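Local coordinates for protein glyoxylate reductase (Paecilomyces sp. J18, PDB 3WNV) that probably catalyses the reduction of glyoxylate to glycolate with a nicotinamide cofactor, as a member of the D-isomer-specific 2-hydroxyacid dehydrogenase family, at residues A[7-12]-A[52-57]; A[109-114]-A[301-306]; A[120-125]-A[285-290]; A[233-238]-A[259-264]; A[249-254]-A[275-280]. All coordinates share one frame; numbering follows the deposited sequence.

Interaction 1: residues A[7-12]-A[52-57]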
# COMPACT_ATOMS: atom_id res chain seq x y z
N LEU A 7 -14.40 18.40 -6.04
CA LEU A 7 -13.25 18.58 -6.91
C LEU A 7 -12.50 17.26 -7.07
O LEU A 7 -12.14 16.60 -6.09
CB LEU A 7 -12.31 19.63 -6.32
CG LEU A 7 -10.94 19.75 -7.00
CD1 LEU A 7 -11.12 20.27 -8.42
CD2 LEU A 7 -10.03 20.70 -6.18
N LEU A 8 -12.28 16.87 -8.32
CA LEU A 8 -11.57 15.62 -8.61
C LEU A 8 -10.10 15.94 -8.91
O LEU A 8 -9.83 16.74 -9.82
CB LEU A 8 -12.19 14.99 -9.86
CG LEU A 8 -11.32 13.88 -10.51
CD1 LEU A 8 -10.92 12.74 -9.56
CD2 LEU A 8 -12.00 13.29 -11.77
N ILE A 9 -9.17 15.37 -8.15
CA ILE A 9 -7.74 15.55 -8.43
C ILE A 9 -7.28 14.31 -9.19
O ILE A 9 -7.43 13.20 -8.71
CB ILE A 9 -6.86 15.58 -7.15
CG1 ILE A 9 -7.39 16.57 -6.09
CG2 ILE A 9 -5.41 15.93 -7.55
CD1 ILE A 9 -7.43 18.00 -6.52
N GLY A 10 -6.72 14.50 -10.38
CA GLY A 10 -6.22 13.34 -11.11
C GLY A 10 -7.34 12.69 -11.90
O GLY A 10 -8.26 13.38 -12.34
N ASP A 11 -7.23 11.38 -12.10
CA ASP A 11 -8.10 10.67 -13.04
C ASP A 11 -9.04 9.72 -12.30
O ASP A 11 -8.69 9.19 -11.23
CB ASP A 11 -7.29 9.81 -14.02
CG ASP A 11 -6.30 10.61 -14.87
OD1 ASP A 11 -6.55 11.79 -15.18
OD2 ASP A 11 -5.26 10.01 -15.24
N ILE A 12 -10.20 9.47 -12.91
CA ILE A 12 -11.04 8.34 -12.55
C ILE A 12 -11.14 7.47 -13.82
O ILE A 12 -11.50 7.95 -14.89
CB ILE A 12 -12.44 8.81 -12.01
CG1 ILE A 12 -12.27 9.41 -10.60
CG2 ILE A 12 -13.44 7.69 -12.05
CD1 ILE A 12 -13.54 10.09 -10.03
N ILE A 52 -16.73 21.47 -1.25
CA ILE A 52 -16.94 20.85 0.07
C ILE A 52 -16.20 19.52 0.18
O ILE A 52 -15.83 19.09 1.28
CB ILE A 52 -18.45 20.63 0.38
CG1 ILE A 52 -18.69 20.06 1.78
CG2 ILE A 52 -19.09 19.71 -0.63
CD1 ILE A 52 -20.18 19.96 2.13
N ALA A 53 -15.95 18.87 -0.95
CA ALA A 53 -15.31 17.56 -0.91
C ALA A 53 -14.36 17.37 -2.07
O ALA A 53 -14.62 17.84 -3.16
CB ALA A 53 -16.34 16.47 -0.92
N ILE A 54 -13.31 16.58 -1.85
CA ILE A 54 -12.27 16.40 -2.85
C ILE A 54 -12.07 14.91 -3.02
O ILE A 54 -11.92 14.19 -2.03
CB ILE A 54 -10.94 17.00 -2.37
CG1 ILE A 54 -10.96 18.53 -2.46
CG2 ILE A 54 -9.76 16.44 -3.21
CD1 ILE A 54 -9.70 19.16 -1.79
N TYR A 55 -12.03 14.45 -4.27
CA TYR A 55 -11.63 13.08 -4.56
C TYR A 55 -10.17 13.13 -4.94
O TYR A 55 -9.81 13.91 -5.82
CB TYR A 55 -12.42 12.57 -5.80
CG TYR A 55 -12.04 11.16 -6.27
CD1 TYR A 55 -10.78 10.89 -6.83
CD2 TYR A 55 -12.97 10.13 -6.22
CE1 TYR A 55 -10.43 9.58 -7.28
CE2 TYR A 55 -12.64 8.83 -6.65
CZ TYR A 55 -11.37 8.57 -7.17
OH TYR A 55 -11.08 7.30 -7.62
N ARG A 56 -9.33 12.29 -4.33
CA ARG A 56 -7.95 12.21 -4.80
C ARG A 56 -7.50 10.78 -4.71
O ARG A 56 -8.18 9.93 -4.11
CB ARG A 56 -7.03 13.12 -3.96
CG ARG A 56 -6.79 12.63 -2.54
CD ARG A 56 -5.79 13.54 -1.81
NE ARG A 56 -4.44 13.50 -2.44
CZ ARG A 56 -3.48 12.62 -2.12
NH1 ARG A 56 -3.71 11.66 -1.23
NH2 ARG A 56 -2.28 12.69 -2.70
N SER A 57 -6.31 10.50 -5.24
CA SER A 57 -5.76 9.14 -5.17
C SER A 57 -4.25 9.11 -4.89
O SER A 57 -3.57 10.15 -5.00
CB SER A 57 -6.02 8.42 -6.48
OG SER A 57 -5.37 9.11 -7.55
O HOH W 1 -7.39 10.33 -8.84
O HOH W 2 -9.11 7.03 -9.42
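I12 and L8 meet the ring of Y55 in two different ways. The methyl end of I12 lies over one face: its CD1 is 3.8 Å from the centroid of the Y55 ring and 13° off the ring normal, a CH-pi contact. CG1 of I12 follows near the phenol end, 3.6 Å from Y55 CZ. L8 instead runs alongside the tyrosine, the two side chains leaving the sheet on the same face, and its CD1 approaches Y55 CD1 obliquely at a tight 3.3 Å. The ring reaches this position because Y55 CG stands trans to the backbone N (chi1 177°), an arrangement L8 shares. At I9 the packing is aliphatic, with CG1 passing 3.7 Å from I54 CG2. Three backbone bonds fix the register: L7 N to A53 O, Y55 N to L7 O, and I9 N to Y55 O, the last at 2.8 Å and nearly straight. Beyond them water fills in. One water donates to I9 O and D11 O and accepts from S57 OG; a second donates to D11 O and takes the hydroxyl proton of Y55, its oxygen 2.7 Å from Y55 OH, which also pairs with N85. E304 and V307 of helix 297-317 pack against Y55, while W19 of helix 16-21 touches L8 and I12. The strand axes run 17° from parallel. Such adjacent strands, with both helices packed over the face that carries L8 and Y55, are characteristic of the flavodoxin-like domain, strand order 2-1-3-4-5, that in this family probably contributes to substrate binding.

Interaction 2: residues A[109-114]-A[301-306]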
# COMPACT_ATOMS: atom_id res chain seq x y z
N ILE A 109 -10.14 -2.82 2.86
CA ILE A 109 -10.99 -3.95 2.47
C ILE A 109 -11.43 -4.07 1.02
O ILE A 109 -12.06 -5.03 0.72
CB ILE A 109 -12.34 -4.01 3.17
CG1 ILE A 109 -12.26 -3.66 4.65
CG2 ILE A 109 -12.91 -5.41 2.98
CD1 ILE A 109 -13.58 -3.99 5.37
N ALA A 110 -11.00 -3.22 0.13
CA ALA A 110 -11.07 -3.38 -1.28
C ALA A 110 -9.72 -3.86 -1.83
O ALA A 110 -9.70 -4.53 -2.79
CB ALA A 110 -11.49 -2.13 -1.93
N VAL A 111 -8.63 -3.48 -1.18
CA VAL A 111 -7.30 -3.85 -1.68
C VAL A 111 -6.87 -5.25 -1.24
O VAL A 111 -5.87 -5.76 -1.75
CB VAL A 111 -6.21 -2.85 -1.20
CG1 VAL A 111 -6.55 -1.42 -1.60
CG2 VAL A 111 -6.04 -2.96 0.30
N ASN A 112 -7.62 -5.89 -0.34
CA ASN A 112 -7.07 -7.05 0.37
C ASN A 112 -6.77 -8.26 -0.52
O ASN A 112 -5.69 -8.85 -0.42
CB ASN A 112 -8.03 -7.52 1.49
CG ASN A 112 -8.11 -6.55 2.66
OD1 ASN A 112 -7.42 -5.53 2.68
ND2 ASN A 112 -8.97 -6.87 3.65
N ASN A 113 -7.73 -8.64 -1.36
CA ASN A 113 -7.53 -9.84 -2.17
C ASN A 113 -6.40 -9.65 -3.16
O ASN A 113 -5.49 -10.49 -3.20
CB ASN A 113 -8.79 -10.22 -2.93
CG ASN A 113 -9.80 -10.94 -2.05
OD1 ASN A 113 -9.42 -11.72 -1.18
ND2 ASN A 113 -11.09 -10.68 -2.27
N ALA A 114 -6.43 -8.56 -3.93
CA ALA A 114 -5.41 -8.39 -4.98
C ALA A 114 -4.00 -8.33 -4.42
O ALA A 114 -3.07 -8.96 -4.97
CB ALA A 114 -5.70 -7.13 -5.78
N LYS A 301 -11.65 -0.91 -9.85
CA LYS A 301 -12.99 -0.31 -9.97
C LYS A 301 -13.64 -0.37 -8.61
O LYS A 301 -14.32 0.57 -8.20
CB LYS A 301 -13.87 -1.06 -10.97
CG LYS A 301 -15.25 -0.40 -11.07
CD LYS A 301 -16.00 -0.81 -12.33
CE LYS A 301 -17.36 -0.12 -12.37
NZ LYS A 301 -18.00 -0.37 -13.66
N GLU A 302 -13.38 -1.44 -7.85
CA GLU A 302 -13.99 -1.51 -6.51
C GLU A 302 -13.45 -0.38 -5.63
O GLU A 302 -14.19 0.21 -4.83
CB GLU A 302 -13.69 -2.83 -5.83
CG GLU A 302 -14.26 -2.94 -4.41
CD GLU A 302 -15.79 -3.02 -4.36
OE1 GLU A 302 -16.47 -3.17 -5.41
OE2 GLU A 302 -16.33 -2.90 -3.23
N MET A 303 -12.17 -0.05 -5.80
CA MET A 303 -11.57 1.03 -5.00
C MET A 303 -12.20 2.39 -5.38
O MET A 303 -12.63 3.13 -4.51
CB MET A 303 -10.05 1.05 -5.17
CG MET A 303 -9.27 -0.15 -4.46
SD MET A 303 -7.64 -0.18 -5.16
CE MET A 303 -6.87 1.10 -4.17
N GLU A 304 -12.23 2.72 -6.67
CA GLU A 304 -12.97 3.92 -7.12
C GLU A 304 -14.41 4.03 -6.60
O GLU A 304 -14.82 5.12 -6.18
CB GLU A 304 -12.91 4.07 -8.63
CG GLU A 304 -11.52 4.39 -9.10
CD GLU A 304 -11.40 4.62 -10.58
OE1 GLU A 304 -12.30 4.24 -11.37
OE2 GLU A 304 -10.35 5.16 -10.99
N LEU A 305 -15.18 2.94 -6.68
CA LEU A 305 -16.58 2.96 -6.25
C LEU A 305 -16.69 3.25 -4.76
O LEU A 305 -17.62 3.96 -4.33
CB LEU A 305 -17.30 1.66 -6.62
CG LEU A 305 -17.52 1.44 -8.12
CD1 LEU A 305 -18.14 0.07 -8.36
CD2 LEU A 305 -18.39 2.52 -8.70
N LEU A 306 -15.77 2.69 -3.97
CA LEU A 306 -15.74 2.95 -2.53
C LEU A 306 -15.47 4.42 -2.22
O LEU A 306 -16.12 5.00 -1.36
CB LEU A 306 -14.69 2.05 -1.82
CG LEU A 306 -14.60 2.17 -0.29
CD1 LEU A 306 -15.96 1.96 0.40
CD2 LEU A 306 -13.58 1.16 0.17
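At what is probably the interdomain junction of this D-2-hydroxyacid dehydrogenase, the turn leading into helix 112-127 meets helix 297-317, and here A110 and V111 pack on E302, M303 and L306. This is consistent with the interdomain hinge of the family, in which two chain crossings link the lobes. No hydrogen bond spans the two segments, so the contact rests on side-chain packing alone. A110 points its CB at the helix, touching E302 CG at 3.8 Å and M303 CG at 3.9 Å, with L306 CD2 more distant at 4.4 Å. E302 contributes only its aliphatic part: a bend at chi2 (69°) turns the carboxylate away from the alanine. M303 reaches further. Its CG lies opposite the carbonyl carbon, and a turn at chi3 (82°) swings the terminal methyl back across V111, the two side chains meeting at about a right angle. Replacing M303 by an alanine would remove CG, SD and CE, and would probably leave V111 CG1 without its partner on this helix and open a gap beside A110. V111 also touches I165 of helix 164-175, within a GxGxxG sequence that is probably the dinucleotide-binding turn, as well as A87 and T294. A sulfate ion about 4 Å from the V111 side chain, probably from the crystallisation liquor, may mark an anion-binding pocket. E304 accepts from V13 N and H14 N. The closest approach between the two segments is V111 CG1 to M303 CE, at 3.6 Å, with M303 SD 3.9 Å from the same V111 CG1.

Interaction 3: residues A[120-125]-A[285-290]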
# COMPACT_ATOMS: atom_id res chain seq x y z
N ILE A 120 1.52 -13.61 -2.46
CA ILE A 120 1.80 -15.07 -2.57
C ILE A 120 2.56 -15.36 -3.87
O ILE A 120 3.50 -16.15 -3.89
CB ILE A 120 0.50 -15.89 -2.51
CG1 ILE A 120 -0.17 -15.72 -1.11
CG2 ILE A 120 0.72 -17.39 -2.87
CD1 ILE A 120 0.68 -16.18 0.12
N PHE A 121 2.16 -14.70 -4.95
CA PHE A 121 2.91 -14.79 -6.20
C PHE A 121 4.37 -14.47 -5.98
O PHE A 121 5.25 -15.26 -6.36
CB PHE A 121 2.28 -13.91 -7.29
CG PHE A 121 3.02 -13.93 -8.60
CD1 PHE A 121 2.77 -14.93 -9.52
CD2 PHE A 121 3.91 -12.92 -8.93
CE1 PHE A 121 3.43 -14.97 -10.76
CE2 PHE A 121 4.60 -12.92 -10.18
CZ PHE A 121 4.33 -13.96 -11.12
N LEU A 122 4.65 -13.33 -5.36
CA LEU A 122 6.02 -12.98 -5.02
C LEU A 122 6.73 -13.99 -4.12
O LEU A 122 7.92 -14.21 -4.29
CB LEU A 122 6.07 -11.58 -4.38
CG LEU A 122 5.80 -10.42 -5.31
CD1 LEU A 122 5.65 -9.11 -4.51
CD2 LEU A 122 6.94 -10.30 -6.36
N MET A 123 6.03 -14.55 -3.12
CA MET A 123 6.65 -15.51 -2.21
C MET A 123 7.10 -16.77 -2.95
O MET A 123 8.20 -17.26 -2.77
CB MET A 123 5.65 -15.89 -1.11
CG MET A 123 6.26 -16.83 -0.07
SD MET A 123 5.03 -17.39 1.16
CE MET A 123 4.06 -18.58 0.21
N ILE A 124 6.23 -17.33 -3.77
CA ILE A 124 6.61 -18.52 -4.52
C ILE A 124 7.76 -18.17 -5.49
O ILE A 124 8.73 -18.94 -5.60
CB ILE A 124 5.39 -19.05 -5.29
CG1 ILE A 124 4.29 -19.47 -4.28
CG2 ILE A 124 5.79 -20.23 -6.19
CD1 ILE A 124 4.76 -20.48 -3.23
N GLY A 125 7.69 -17.00 -6.13
CA GLY A 125 8.74 -16.53 -7.04
C GLY A 125 10.10 -16.49 -6.32
O GLY A 125 11.15 -16.92 -6.86
N ARG A 285 18.32 -13.51 -8.28
CA ARG A 285 17.70 -14.36 -7.25
C ARG A 285 16.52 -13.69 -6.55
O ARG A 285 15.72 -14.38 -5.90
CB ARG A 285 18.71 -14.79 -6.18
CG ARG A 285 19.96 -15.42 -6.75
CD ARG A 285 20.91 -15.86 -5.64
NE ARG A 285 22.01 -16.64 -6.19
CZ ARG A 285 22.72 -17.55 -5.53
NH1 ARG A 285 22.46 -17.82 -4.25
NH2 ARG A 285 23.70 -18.20 -6.16
N ALA A 286 16.39 -12.37 -6.70
CA ALA A 286 15.23 -11.62 -6.21
C ALA A 286 14.02 -11.77 -7.14
O ALA A 286 14.17 -12.01 -8.33
CB ALA A 286 15.59 -10.15 -6.06
N MET A 287 12.82 -11.63 -6.58
CA MET A 287 11.61 -11.63 -7.40
C MET A 287 10.97 -10.27 -7.25
O MET A 287 10.57 -9.91 -6.14
CB MET A 287 10.66 -12.72 -6.93
CG MET A 287 9.40 -12.79 -7.80
SD MET A 287 9.73 -13.51 -9.44
CE MET A 287 8.21 -13.19 -10.35
N LEU A 288 10.91 -9.50 -8.34
CA LEU A 288 10.59 -8.06 -8.25
C LEU A 288 9.47 -7.68 -9.20
O LEU A 288 9.52 -8.03 -10.41
CB LEU A 288 11.82 -7.24 -8.64
CG LEU A 288 13.08 -7.47 -7.81
CD1 LEU A 288 14.21 -6.56 -8.24
CD2 LEU A 288 12.80 -7.28 -6.30
N LEU A 289 8.49 -6.95 -8.67
CA LEU A 289 7.41 -6.36 -9.48
C LEU A 289 7.35 -4.84 -9.25
O LEU A 289 7.74 -4.34 -8.18
CB LEU A 289 6.05 -6.99 -9.11
CG LEU A 289 5.91 -8.48 -9.51
CD1 LEU A 289 4.62 -9.03 -8.92
CD2 LEU A 289 5.90 -8.62 -11.04
N PRO A 290 6.87 -4.09 -10.25
CA PRO A 290 6.81 -2.62 -10.11
C PRO A 290 5.50 -2.11 -9.53
O PRO A 290 4.71 -1.39 -10.20
CB PRO A 290 7.00 -2.12 -11.54
CG PRO A 290 6.34 -3.25 -12.40
CD PRO A 290 6.68 -4.54 -11.65
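F121 is the first residue of segment 120-125 to touch segment 285-290, and it does so with the CD2-CE2 side of its ring. Its CG is trans to the backbone N (chi1 179°), which carries the ring out from the helix until CE2 lies 3.6 Å from M287 CE. The approach is oblique to the ring, and so is that of L289 CD1, 4.0 Å from F121 CD2; both side chains cross the phenylalanine at about a right angle. L122 comes next and wedges one methyl between two partners: its CD2 is 3.7 Å from L289 CD1 and 3.8 Å from M287 CG. One turn on from F121, G125 lets the chains come close, their CA atoms 5.7 Å apart at G125 and M287. M287 CB rests 3.9 Å from G125 C, and a CB on the glycine would fall 2.6 Å from M287 CG, a clash. M287 fits this groove by a bend at chi2 (73°) that lays SD over G125 CA and sends CE on to the F121 ring. With an alanine in place of M287, the F121 ring would probably lose its methyl contact and be freer to turn, and a gap would open over G125. Segment 285-290 contains the short edge strand 287-288 of the seven-stranded parallel sheet, where M287 pairs through its backbone with V265 and L267 of strand 262-267. Helix 112-127 thus packs over one face of the sheet near its outermost strand, while its I120 faces V169 and R172 of helix 164-175.

Interaction 4: residues A[233-238]-A[259-264]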
# COMPACT_ATOMS: atom_id res chain seq x y z
N MET A 233 17.22 -12.12 11.90
CA MET A 233 16.42 -13.11 11.16
C MET A 233 17.21 -14.43 11.02
O MET A 233 18.41 -14.47 11.34
CB MET A 233 15.97 -12.57 9.81
CG MET A 233 15.00 -11.40 9.93
SD MET A 233 14.66 -10.73 8.31
CE MET A 233 13.61 -9.29 8.70
N LYS A 234 16.53 -15.50 10.59
CA LYS A 234 17.17 -16.80 10.30
C LYS A 234 18.11 -16.64 9.13
O LYS A 234 17.76 -15.95 8.19
CB LYS A 234 16.12 -17.79 9.80
CG LYS A 234 15.20 -18.33 10.83
CD LYS A 234 14.31 -19.36 10.18
CE LYS A 234 13.70 -20.25 11.20
NZ LYS A 234 13.43 -21.56 10.54
N ASP A 235 19.27 -17.30 9.15
CA ASP A 235 20.07 -17.41 7.91
C ASP A 235 19.19 -18.04 6.82
O ASP A 235 18.51 -19.04 7.08
CB ASP A 235 21.30 -18.31 8.13
CG ASP A 235 22.37 -17.65 9.00
OD1 ASP A 235 22.34 -16.42 9.19
OD2 ASP A 235 23.27 -18.38 9.46
N GLY A 236 19.17 -17.47 5.61
CA GLY A 236 18.33 -17.98 4.53
C GLY A 236 16.87 -17.52 4.54
O GLY A 236 16.03 -18.08 3.81
N VAL A 237 16.56 -16.48 5.33
CA VAL A 237 15.19 -15.94 5.37
C VAL A 237 14.83 -15.44 3.98
O VAL A 237 15.71 -15.06 3.20
CB VAL A 237 15.08 -14.76 6.40
CG1 VAL A 237 15.98 -13.59 5.98
CG2 VAL A 237 13.63 -14.32 6.64
N VAL A 238 13.54 -15.49 3.65
CA VAL A 238 13.02 -14.85 2.46
C VAL A 238 12.09 -13.73 2.93
O VAL A 238 11.22 -13.93 3.80
CB VAL A 238 12.23 -15.85 1.60
CG1 VAL A 238 11.44 -15.10 0.50
CG2 VAL A 238 13.18 -16.87 1.00
N SER A 259 25.50 -10.79 1.60
CA SER A 259 26.23 -11.65 2.53
C SER A 259 25.66 -13.07 2.53
O SER A 259 26.29 -14.01 3.03
CB SER A 259 26.18 -11.08 3.94
OG SER A 259 24.89 -11.33 4.49
N GLY A 260 24.46 -13.24 1.97
CA GLY A 260 23.79 -14.53 1.98
C GLY A 260 22.89 -14.69 3.19
O GLY A 260 22.27 -15.73 3.36
N LYS A 261 22.80 -13.66 4.02
CA LYS A 261 21.89 -13.69 5.18
C LYS A 261 20.44 -13.89 4.71
O LYS A 261 19.70 -14.71 5.25
CB LYS A 261 21.98 -12.38 5.97
CG LYS A 261 21.04 -12.32 7.17
CD LYS A 261 21.60 -13.21 8.28
CE LYS A 261 20.53 -13.56 9.29
NZ LYS A 261 21.09 -14.41 10.40
N VAL A 262 20.05 -13.08 3.72
CA VAL A 262 18.73 -13.19 3.13
C VAL A 262 18.87 -13.98 1.83
O VAL A 262 19.68 -13.63 0.95
CB VAL A 262 18.14 -11.78 2.86
CG1 VAL A 262 16.82 -11.88 2.08
CG2 VAL A 262 17.94 -10.99 4.19
N ALA A 263 18.11 -15.06 1.69
CA ALA A 263 18.24 -15.92 0.53
C ALA A 263 17.62 -15.26 -0.72
O ALA A 263 18.18 -15.31 -1.83
CB ALA A 263 17.60 -17.27 0.81
N SER A 264 16.47 -14.62 -0.53
CA SER A 264 15.76 -14.02 -1.64
C SER A 264 14.75 -13.04 -1.10
O SER A 264 14.47 -13.03 0.10
CB SER A 264 15.05 -15.07 -2.49
OG SER A 264 14.50 -14.44 -3.66
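V237 and V262 form the closely packed part of this contact, V237 CG1 lying 3.7 Å from V262 CG2, with two backbone bonds beside them. A263 N donates to V237 O at 2.8 Å. In the adjoining turn, G236 N donates to K261 O at 2.8 Å; G236, at positive phi, is the third residue of a type II turn from K234 to V237. The side-chain packing is slacker at V238, whose CG2 is 4.4 Å from A263 CB. S264 N is buried without a partner, although S264 OG bonds to R285 O.

On the solvent side lie D235, G236 and G260, where a Schellman motif ends helix 250-259. The polar grip on this rim is short nonetheless. K261 leaves its backbone with CG trans to N (chi1 179°), then bends at chi2, bringing NZ to the turn. There it makes a salt bridge with D235 OD1 at 2.7 Å, meeting the anti side of the carboxylate 32° out of its plane. The same ammonium donates to M233 O at 2.8 Å.

The contact joins both strands of a beta-alpha-beta unit of the Rossmann-type sheet, strand 237-241, helix 250-259 and strand 262-267. V262 leans on A256 and L257 of that helix, A126 and L127 of helix 112-127 cover V238, and F211 of strand 210-213 packs on M233 and V237.

Interaction 5: residues A[249-254]-A[275-280]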
# COMPACT_ATOMS: atom_id res chain seq x y z
N ASP A 249 15.07 -0.60 5.26
CA ASP A 249 16.30 0.09 4.89
C ASP A 249 16.85 -0.68 3.67
O ASP A 249 17.50 -1.71 3.82
CB ASP A 249 17.29 0.04 6.07
CG ASP A 249 18.60 0.73 5.77
OD1 ASP A 249 18.88 0.97 4.58
OD2 ASP A 249 19.38 1.05 6.71
N GLU A 250 16.52 -0.20 2.47
CA GLU A 250 16.76 -1.00 1.27
C GLU A 250 18.25 -1.21 1.06
O GLU A 250 18.68 -2.25 0.55
CB GLU A 250 16.12 -0.31 0.06
CG GLU A 250 15.92 -1.22 -1.15
CD GLU A 250 14.95 -0.58 -2.15
OE1 GLU A 250 13.77 -0.43 -1.76
OE2 GLU A 250 15.35 -0.19 -3.30
N LYS A 251 19.06 -0.25 1.48
CA LYS A 251 20.51 -0.43 1.32
C LYS A 251 21.00 -1.53 2.25
O LYS A 251 21.84 -2.34 1.88
CB LYS A 251 21.28 0.87 1.57
CG LYS A 251 21.24 1.84 0.41
CD LYS A 251 21.93 3.11 0.81
CE LYS A 251 21.72 4.18 -0.24
NZ LYS A 251 22.19 5.51 0.23
N ALA A 252 20.42 -1.61 3.45
CA ALA A 252 20.76 -2.70 4.36
C ALA A 252 20.26 -4.06 3.88
O ALA A 252 20.91 -5.10 4.08
CB ALA A 252 20.20 -2.41 5.76
N LEU A 253 19.10 -4.06 3.25
CA LEU A 253 18.54 -5.27 2.66
C LEU A 253 19.50 -5.78 1.57
O LEU A 253 19.79 -6.99 1.50
CB LEU A 253 17.15 -4.96 2.10
CG LEU A 253 16.57 -6.11 1.27
CD1 LEU A 253 16.20 -7.24 2.17
CD2 LEU A 253 15.34 -5.59 0.49
N VAL A 254 20.01 -4.86 0.75
CA VAL A 254 20.97 -5.26 -0.30
C VAL A 254 22.23 -5.90 0.31
O VAL A 254 22.68 -6.97 -0.13
CB VAL A 254 21.33 -4.09 -1.23
CG1 VAL A 254 22.58 -4.44 -2.09
CG2 VAL A 254 20.12 -3.74 -2.14
N GLN A 275 12.54 4.34 -8.43
CA GLN A 275 13.92 3.86 -8.41
C GLN A 275 13.98 2.60 -7.56
O GLN A 275 13.20 2.45 -6.62
CB GLN A 275 14.87 4.92 -7.85
CG GLN A 275 14.82 6.25 -8.58
CD GLN A 275 14.81 6.09 -10.09
OE1 GLN A 275 15.54 5.27 -10.64
NE2 GLN A 275 13.97 6.88 -10.76
N VAL A 276 14.90 1.69 -7.89
CA VAL A 276 15.15 0.50 -7.08
C VAL A 276 16.66 0.46 -6.82
O VAL A 276 17.47 0.76 -7.72
CB VAL A 276 14.73 -0.79 -7.85
CG1 VAL A 276 15.12 -2.06 -7.10
CG2 VAL A 276 13.22 -0.77 -8.24
N GLU A 277 17.09 0.12 -5.60
CA GLU A 277 18.55 0.04 -5.37
C GLU A 277 19.18 -0.89 -6.40
O GLU A 277 18.66 -1.97 -6.65
CB GLU A 277 18.89 -0.46 -3.96
CG GLU A 277 18.68 0.55 -2.86
CD GLU A 277 19.59 1.74 -2.96
OE1 GLU A 277 20.82 1.56 -3.08
OE2 GLU A 277 19.07 2.88 -2.92
N PRO A 278 20.29 -0.47 -7.01
CA PRO A 278 20.90 -1.26 -8.09
C PRO A 278 21.22 -2.70 -7.70
O PRO A 278 20.87 -3.61 -8.45
CB PRO A 278 22.20 -0.50 -8.39
CG PRO A 278 21.95 0.87 -7.97
CD PRO A 278 21.05 0.76 -6.74
N GLY A 279 21.85 -2.90 -6.54
CA GLY A 279 22.18 -4.25 -6.10
C GLY A 279 20.95 -5.11 -5.93
O GLY A 279 21.03 -6.35 -5.94
N LEU A 280 19.80 -4.48 -5.77
CA LEU A 280 18.55 -5.22 -5.68
C LEU A 280 18.04 -5.55 -7.11
O LEU A 280 17.78 -6.71 -7.45
CB LEU A 280 17.55 -4.38 -4.90
CG LEU A 280 16.26 -4.99 -4.45
CD1 LEU A 280 16.55 -6.30 -3.74
CD2 LEU A 280 15.53 -4.03 -3.50
O HOH W 3 14.27 2.27 -3.88
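E250 extends to E277 with CG trans to its backbone N (chi1 -162°) and the chain straight beyond, which delivers the carboxylate to the start of the next helix. E277 does the opposite: its CG is opposite the carbonyl carbon, and a bend at chi2 folds its own carboxylate back over K251. The result is a hydrogen bond from E277 N to E250 OE2, 2.9 Å long with an N-H...O angle of 170°, arriving nearly along the C-O axis. E277 is the N-cap residue of helix 278-281, as D249 is of helix 250-259, where its OD1 accepts from A252 N. Around the bond, E250 CG packs on L280 CD2 at 3.7 Å, and V254 CG2 reaches L280 CB at 3.8 Å. G279 leaves room here, since a CB would sit 2.7 Å from V254 CG1. K251 lies against E277 by its methylenes, CG 3.5 Å from E277 OE1, but its NZ stays 5.2 Å from E277 OE2, too far for a salt bridge.

A water adds a second donor to OE2 of E250 and also donates to Q275 O, while E271 N donates to E250 OE1. Three donors thus grip this buried carboxylate, which would favour its anionic form; the E277 carboxylate, with E277 OE2 4.8 Å from E250 OE2 and its plane turned 66°, may partly oppose that.

Interaction 1 pairs two neighbouring strands, 5-9 and 51-57, of the five-stranded sheet; interactions 3, 4 and 5 lie in the nucleotide-binding domain, their centres about 15 Å from one another. Interaction 2 sits between, at what is probably the interdomain hinge. Interaction 1 closes first along the chain; interactions 3, 4 and 5 all fall between the two segments of interaction 2, and 4 and 5 interleave through helix 250-259. Helix 112-127 serves interactions 2 and 3, whose centres are about 22 Å apart, and strands 262-267 and 287-288 join 3 and 4 as sheet neighbours. E304 touches Y55 and I12, tying helix 297-317 to interaction 1, about 17 Å away between centres. This is consistent with a hinge joining two lobes.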